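PDB 1DYS: endoglucanase from Humicola insolens, which hydrolyses internal beta-1,4-glucosidic linkages in cellulose as a family 6 endoglucanase, contributing to the recycling of plant biomass. Local coordinates for residues Q292-N297 against V303-W308; Y165-L170 against I175-D180. All blocks are in the same frame, centred on the assembly; numbering follows the deposited sequence.

Contact 1. Residues Q292-N297 against V303-W308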
loop_
_atom_site.group_PDB
_atom_site.type_symbol
_atom_site.label_atom_id
_atom_site.label_comp_id
_atom_site.label_asym_id
_atom_site.label_seq_id
_atom_site.Cartn_x
_atom_site.Cartn_y
_atom_site.Cartn_z
ATOM N N GLN A 292 -22.232 -11.170 13.508
ATOM C CA GLN A 292 -23.616 -11.056 13.072
ATOM C C GLN A 292 -23.714 -10.280 11.768
ATOM O O GLN A 292 -23.197 -9.167 11.650
ATOM C CB GLN A 292 -24.366 -10.267 14.175
ATOM C CG GLN A 292 -25.585 -9.500 13.722
ATOM C CD GLN A 292 -26.829 -10.371 13.681
ATOM O OE1 GLN A 292 -27.201 -10.873 14.746
ATOM N NE2 GLN A 292 -27.462 -10.521 12.522
ATOM N N PRO A 293 -24.385 -10.846 10.802
ATOM C CA PRO A 293 -24.618 -10.159 9.527
ATOM C C PRO A 293 -25.512 -8.953 9.736
ATOM O O PRO A 293 -26.204 -8.799 10.733
ATOM C CB PRO A 293 -25.259 -11.187 8.581
ATOM C CG PRO A 293 -24.818 -12.491 9.257
ATOM C CD PRO A 293 -24.907 -12.204 10.760
ATOM N N PHE A 294 -25.534 -8.075 8.714
ATOM C CA PHE A 294 -26.331 -6.881 8.799
ATOM C C PHE A 294 -27.757 -7.128 9.323
ATOM O O PHE A 294 -28.449 -8.021 8.869
ATOM C CB PHE A 294 -26.392 -6.200 7.420
ATOM C CG PHE A 294 -27.577 -5.276 7.280
ATOM C CD1 PHE A 294 -27.536 -4.026 7.847
ATOM C CD2 PHE A 294 -28.729 -5.657 6.610
ATOM C CE1 PHE A 294 -28.625 -3.173 7.764
ATOM C CE2 PHE A 294 -29.816 -4.813 6.508
ATOM C CZ PHE A 294 -29.781 -3.559 7.092
ATOM N N THR A 295 -28.146 -6.216 10.222
ATOM C CA THR A 295 -29.507 -6.211 10.752
ATOM C C THR A 295 -29.822 -4.861 11.372
ATOM O O THR A 295 -28.916 -4.186 11.889
ATOM C CB THR A 295 -29.746 -7.361 11.763
ATOM O OG1 THR A 295 -31.154 -7.279 12.139
ATOM C CG2 THR A 295 -28.916 -7.191 13.008
ATOM N N THR A 296 -31.122 -4.490 11.379
ATOM C CA THR A 296 -31.531 -3.281 12.071
ATOM C C THR A 296 -32.154 -3.659 13.425
ATOM O O THR A 296 -32.480 -2.787 14.229
ATOM C CB THR A 296 -32.542 -2.427 11.294
ATOM O OG1 THR A 296 -33.610 -3.279 10.823
ATOM C CG2 THR A 296 -31.985 -1.755 10.053
ATOM N N ASN A 297 -32.212 -4.958 13.696
ATOM C CA ASN A 297 -32.712 -5.476 15.000
ATOM C C ASN A 297 -31.549 -5.406 15.984
ATOM O O ASN A 297 -30.892 -6.398 16.326
ATOM C CB ASN A 297 -33.131 -6.923 14.788
ATOM C CG ASN A 297 -34.351 -7.201 13.947
ATOM O OD1 ASN A 297 -35.277 -6.397 13.786
ATOM N ND2 ASN A 297 -34.415 -8.409 13.370
ATOM N N VAL A 303 -28.482 2.726 18.037
ATOM C CA VAL A 303 -27.735 1.979 17.008
ATOM C C VAL A 303 -28.667 1.694 15.835
ATOM O O VAL A 303 -29.565 0.858 15.897
ATOM C CB VAL A 303 -27.121 0.692 17.579
ATOM C CG1 VAL A 303 -26.310 -0.040 16.498
ATOM C CG2 VAL A 303 -26.167 0.966 18.742
ATOM N N ASP A 304 -28.495 2.434 14.736
ATOM C CA ASP A 304 -29.231 2.224 13.526
ATOM C C ASP A 304 -29.093 0.808 12.934
ATOM O O ASP A 304 -30.025 0.204 12.404
ATOM C CB ASP A 304 -28.828 3.179 12.385
ATOM C CG ASP A 304 -29.381 4.581 12.514
ATOM O OD1 ASP A 304 -30.361 4.807 13.250
ATOM O OD2 ASP A 304 -28.837 5.503 11.858
ATOM N N ALA A 305 -27.877 0.266 12.923
ATOM C CA ALA A 305 -27.706 -1.046 12.310
ATOM C C ALA A 305 -26.377 -1.682 12.684
ATOM O O ALA A 305 -25.411 -0.993 13.036
ATOM C CB ALA A 305 -27.791 -0.938 10.783
ATOM N N ILE A 306 -26.383 -3.003 12.656
ATOM C CA ILE A 306 -25.130 -3.762 12.719
ATOM C C ILE A 306 -24.786 -3.970 11.250
ATOM O O ILE A 306 -25.679 -4.270 10.455
ATOM C CB ILE A 306 -25.224 -5.120 13.463
ATOM C CG1 ILE A 306 -25.359 -4.788 14.949
ATOM C CG2 ILE A 306 -24.004 -5.989 13.138
ATOM C CD1 ILE A 306 -25.887 -5.851 15.878
ATOM N N VAL A 307 -23.571 -3.620 10.823
ATOM C CA VAL A 307 -23.121 -3.784 9.454
ATOM C C VAL A 307 -21.787 -4.530 9.411
ATOM O O VAL A 307 -21.197 -4.878 10.463
ATOM C CB VAL A 307 -22.939 -2.394 8.753
ATOM C CG1 VAL A 307 -24.289 -1.690 8.628
ATOM C CG2 VAL A 307 -21.936 -1.578 9.573
ATOM N N TRP A 308 -21.318 -4.925 8.232
ATOM C CA TRP A 308 -19.943 -5.379 8.017
ATOM C C TRP A 308 -19.241 -4.294 7.166
ATOM O O TRP A 308 -19.714 -3.921 6.076
ATOM C CB TRP A 308 -19.776 -6.711 7.315
ATOM C CG TRP A 308 -20.183 -7.939 8.048
ATOM C CD1 TRP A 308 -20.863 -8.015 9.214
ATOM C CD2 TRP A 308 -19.883 -9.276 7.638
ATOM N NE1 TRP A 308 -21.015 -9.349 9.587
ATOM C CE2 TRP A 308 -20.436 -10.124 8.630
ATOM C CE3 TRP A 308 -19.212 -9.835 6.537
ATOM C CZ2 TRP A 308 -20.337 -11.516 8.489
ATOM C CZ3 TRP A 308 -19.122 -11.201 6.416
ATOM C CH2 TRP A 308 -19.664 -12.026 7.414
HETATM O O HOH W 1 -32.457 0.186 15.056
#

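Contact 2. Residues Y165-L170 against I175-D180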
loop_
_atom_site.group_PDB
_atom_site.type_symbol
_atom_site.label_atom_id
_atom_site.label_comp_id
_atom_site.label_asym_id
_atom_site.label_seq_id
_atom_site.Cartn_x
_atom_site.Cartn_y
_atom_site.Cartn_z
ATOM N N TYR A 165 -14.828 19.523 5.151
ATOM C CA TYR A 165 -15.047 19.689 3.737
ATOM C C TYR A 165 -15.795 18.499 3.126
ATOM O O TYR A 165 -16.742 18.692 2.356
ATOM C CB TYR A 165 -13.731 19.945 2.974
ATOM C CG TYR A 165 -13.979 20.151 1.496
ATOM C CD1 TYR A 165 -14.332 21.443 1.058
ATOM C CD2 TYR A 165 -13.892 19.178 0.528
ATOM C CE1 TYR A 165 -14.598 21.675 -0.272
ATOM C CE2 TYR A 165 -14.170 19.410 -0.802
ATOM C CZ TYR A 165 -14.515 20.682 -1.216
ATOM O OH TYR A 165 -14.777 20.959 -2.531
ATOM N N ALA A 166 -15.396 17.307 3.566
ATOM C CA ALA A 166 -16.091 16.115 3.056
ATOM C C ALA A 166 -17.563 16.099 3.492
ATOM O O ALA A 166 -18.392 15.844 2.607
ATOM C CB ALA A 166 -15.313 14.929 3.613
ATOM N N ILE A 167 -17.860 16.478 4.732
ATOM C CA ILE A 167 -19.253 16.534 5.172
ATOM C C ILE A 167 -19.973 17.585 4.334
ATOM O O ILE A 167 -21.087 17.355 3.878
ATOM C CB ILE A 167 -19.355 16.911 6.655
ATOM C CG1 ILE A 167 -18.721 15.804 7.527
ATOM C CG2 ILE A 167 -20.787 17.131 7.135
ATOM C CD1 ILE A 167 -18.450 16.173 8.969
ATOM N N SER A 168 -19.326 18.759 4.198
ATOM C CA SER A 168 -19.983 19.842 3.443
ATOM C C SER A 168 -20.349 19.439 2.033
ATOM O O SER A 168 -21.332 19.951 1.463
ATOM C CB SER A 168 -19.117 21.110 3.419
ATOM O OG SER A 168 -18.018 21.128 2.507
ATOM N N GLN A 169 -19.548 18.605 1.368
ATOM C CA GLN A 169 -19.832 18.223 -0.001
ATOM C C GLN A 169 -20.802 17.061 -0.193
ATOM O O GLN A 169 -21.157 16.767 -1.334
ATOM C CB GLN A 169 -18.532 17.804 -0.720
ATOM C CG GLN A 169 -17.644 19.014 -1.038
ATOM C CD GLN A 169 -18.216 19.657 -2.292
ATOM O OE1 GLN A 169 -18.407 19.019 -3.341
ATOM N NE2 GLN A 169 -18.584 20.923 -2.163
ATOM N N LEU A 170 -21.207 16.393 0.878
ATOM C CA LEU A 170 -22.030 15.205 0.795
ATOM C C LEU A 170 -23.370 15.348 1.484
ATOM O O LEU A 170 -23.843 14.462 2.201
ATOM C CB LEU A 170 -21.237 14.030 1.438
ATOM C CG LEU A 170 -19.998 13.683 0.595
ATOM C CD1 LEU A 170 -19.078 12.739 1.393
ATOM C CD2 LEU A 170 -20.320 13.039 -0.731
ATOM N N ILE A 175 -27.995 10.511 0.821
ATOM C CA ILE A 175 -26.649 10.259 1.359
ATOM C C ILE A 175 -26.687 10.384 2.877
ATOM O O ILE A 175 -27.028 11.423 3.450
ATOM C CB ILE A 175 -25.624 11.271 0.814
ATOM C CG1 ILE A 175 -25.516 11.216 -0.707
ATOM C CG2 ILE A 175 -24.253 11.016 1.458
ATOM C CD1 ILE A 175 -24.631 12.337 -1.279
ATOM N N HIS A 176 -26.316 9.298 3.584
ATOM C CA HIS A 176 -26.362 9.232 5.037
ATOM C C HIS A 176 -24.960 9.089 5.618
ATOM O O HIS A 176 -24.297 8.108 5.329
ATOM C CB HIS A 176 -27.245 8.042 5.439
ATOM C CG HIS A 176 -28.549 8.121 4.673
ATOM N ND1 HIS A 176 -29.565 8.984 5.061
ATOM C CD2 HIS A 176 -28.931 7.517 3.537
ATOM C CE1 HIS A 176 -30.542 8.844 4.169
ATOM N NE2 HIS A 176 -30.204 7.976 3.244
ATOM N N LEU A 177 -24.528 10.144 6.293
ATOM C CA LEU A 177 -23.141 10.196 6.753
ATOM C C LEU A 177 -22.969 9.700 8.157
ATOM O O LEU A 177 -23.667 10.106 9.078
ATOM C CB LEU A 177 -22.639 11.637 6.611
ATOM C CG LEU A 177 -22.699 12.230 5.199
ATOM C CD1 LEU A 177 -22.268 13.694 5.223
ATOM C CD2 LEU A 177 -21.834 11.439 4.230
ATOM N N TYR A 178 -21.968 8.819 8.344
ATOM C CA TYR A 178 -21.618 8.290 9.647
ATOM C C TYR A 178 -20.151 8.595 9.872
ATOM O O TYR A 178 -19.262 8.061 9.191
ATOM C CB TYR A 178 -21.907 6.780 9.689
ATOM C CG TYR A 178 -23.393 6.415 9.642
ATOM C CD1 TYR A 178 -24.109 6.352 10.841
ATOM C CD2 TYR A 178 -24.036 6.160 8.459
ATOM C CE1 TYR A 178 -25.453 5.996 10.833
ATOM C CE2 TYR A 178 -25.383 5.837 8.425
ATOM C CZ TYR A 178 -26.071 5.765 9.613
ATOM O OH TYR A 178 -27.395 5.417 9.524
ATOM N N LEU A 179 -19.830 9.487 10.790
ATOM C CA LEU A 179 -18.466 9.908 11.109
ATOM C C LEU A 179 -17.820 8.919 12.056
ATOM O O LEU A 179 -18.352 8.584 13.124
ATOM C CB LEU A 179 -18.529 11.349 11.656
ATOM C CG LEU A 179 -17.242 12.004 12.103
ATOM C CD1 LEU A 179 -16.260 12.115 10.933
ATOM C CD2 LEU A 179 -17.544 13.401 12.673
ATOM N N ASP A 180 -16.651 8.398 11.637
ATOM C CA ASP A 180 -16.063 7.301 12.416
ATOM C C ASP A 180 -15.563 7.747 13.760
ATOM O O ASP A 180 -14.977 8.821 13.848
ATOM C CB ASP A 180 -14.925 6.640 11.579
ATOM C CG ASP A 180 -14.535 5.414 12.394
ATOM O OD1 ASP A 180 -15.284 4.466 12.342
ATOM O OD2 ASP A 180 -13.525 5.448 13.101
HETATM O O HOH W 2 -26.051 13.830 3.597
#

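Contact 1. Residues Q292-N297 against V303-W308
The indole of W308 meets the backbone carbonyl of Q292 at its edge, near the ring plane: NE1 donates to Q292 O at 3.0 Å with a bent N-H...O angle of 138°. The donor stands well above that carbonyl's plane, off the lone pairs, and P293 CA approaches the same ring obliquely. The phenyl ring of F294, also approached obliquely, has CD1 3.2 Å from I306 O and CE1 3.8 Å from A305 CB. Its CG is anti to the backbone N (chi1 158°), which brings the ring beside the strand, within reach of V307 CG1 as well; the small A305 suits a place beside a bulky ring. Farther along, T295 and I306 form a single antiparallel hydrogen-bonded bridge, I306 N reaching T295 O at 2.9 Å and T295 N giving a longer bond to I306 O. F294 CA-H adds a contact to that oxygen. I306, branched at CB, presses CG2 against Q292 CG at 3.9 Å, the two side chains crossing at about a right angle. The amide of Q292 turns back to P293 O through NE2 at 2.8 Å, while T295 OG1 accepts from N297 N in an ST turn that bends the chain beyond the bridge. Replacing W308 by an alanine is likely to leave Q292 O without its indole donor, F290 without its stacking partner and a gap beside P293. On its far side the strand pairs in parallel with strand 262-266, and strand 10-11 brings L11 against F294 and V307. F290 stacks on the indole, and the W308 side chain is about 7 Å from that of K310, which probably binds substrate; the loop 292-297 runs along strand 303-307.

Contact 2. Residues Y165-L170 against I175-D180
L170 and L177 meet through matching torsions: each has CG anti to its carbonyl carbon (chi1 -67° and -58°), and their side chains cross at about a right angle. Both methyls of L177 thereby reach L170 CB, with CD2 at 3.9 Å, the forked end of the leucine receiving the methylene. I175 adds CG2, which approaches the backbone of L170 and lies 3.5 Å from L170 O. L177 CD1 comes equally near that oxygen, so the carbonyl meets two aliphatic groups, from directions about a right angle apart. A water lies within hydrogen-bonding distance of both L170 O and I175 O, and can offer the carbonyl a polar partner in these apolar surroundings. One turn back along the helix, I167 sends CG2 to L177 CD1 at 4.2 Å, a looser touch. No direct hydrogen bond joins the segments. This is the helix-to-strand return of the distorted alpha/beta barrel of glycoside hydrolase family 6: the chain leaves helix 150-169 and, after a short connection, strand 175-180 enters the parallel sheet, here between strands 132-136 and 215-218. Side chains alternate along the strand, with I175, L177 and L179 directed to the helix and H176 and Y178 to the other face. Branched aliphatic residues suit the first row, where apolar surfaces fit together without any need for directional bonds. The apolar layer extends to neighbouring helices: I167 also rests on I203, L204 and A207 of helix 190-207, and L170 on A121 of helix 108-126.

Both contacts are buried and reach the same parallel sheet, yet they hold different partners against it. Contact 2 packs a helix on the outer side of a strand flanked on both sides by other strands, and relies on aliphatic side chains with a nearby water; contact 1 lays an irregular loop along strand 303-307 and depends chiefly on backbone and indole hydrogen bonds, with aromatic contacts added. Contact 2 lies away from the known functional sites, whereas contact 1, through W308, comes near K310 and W52, which probably bind substrate. Although their centres are about 20 Å apart, they touch: Y178 OH and D304 OD2 lie 2.7 Å apart, probably hydrogen-bonded, and R214 forms a salt bridge with that carboxylate.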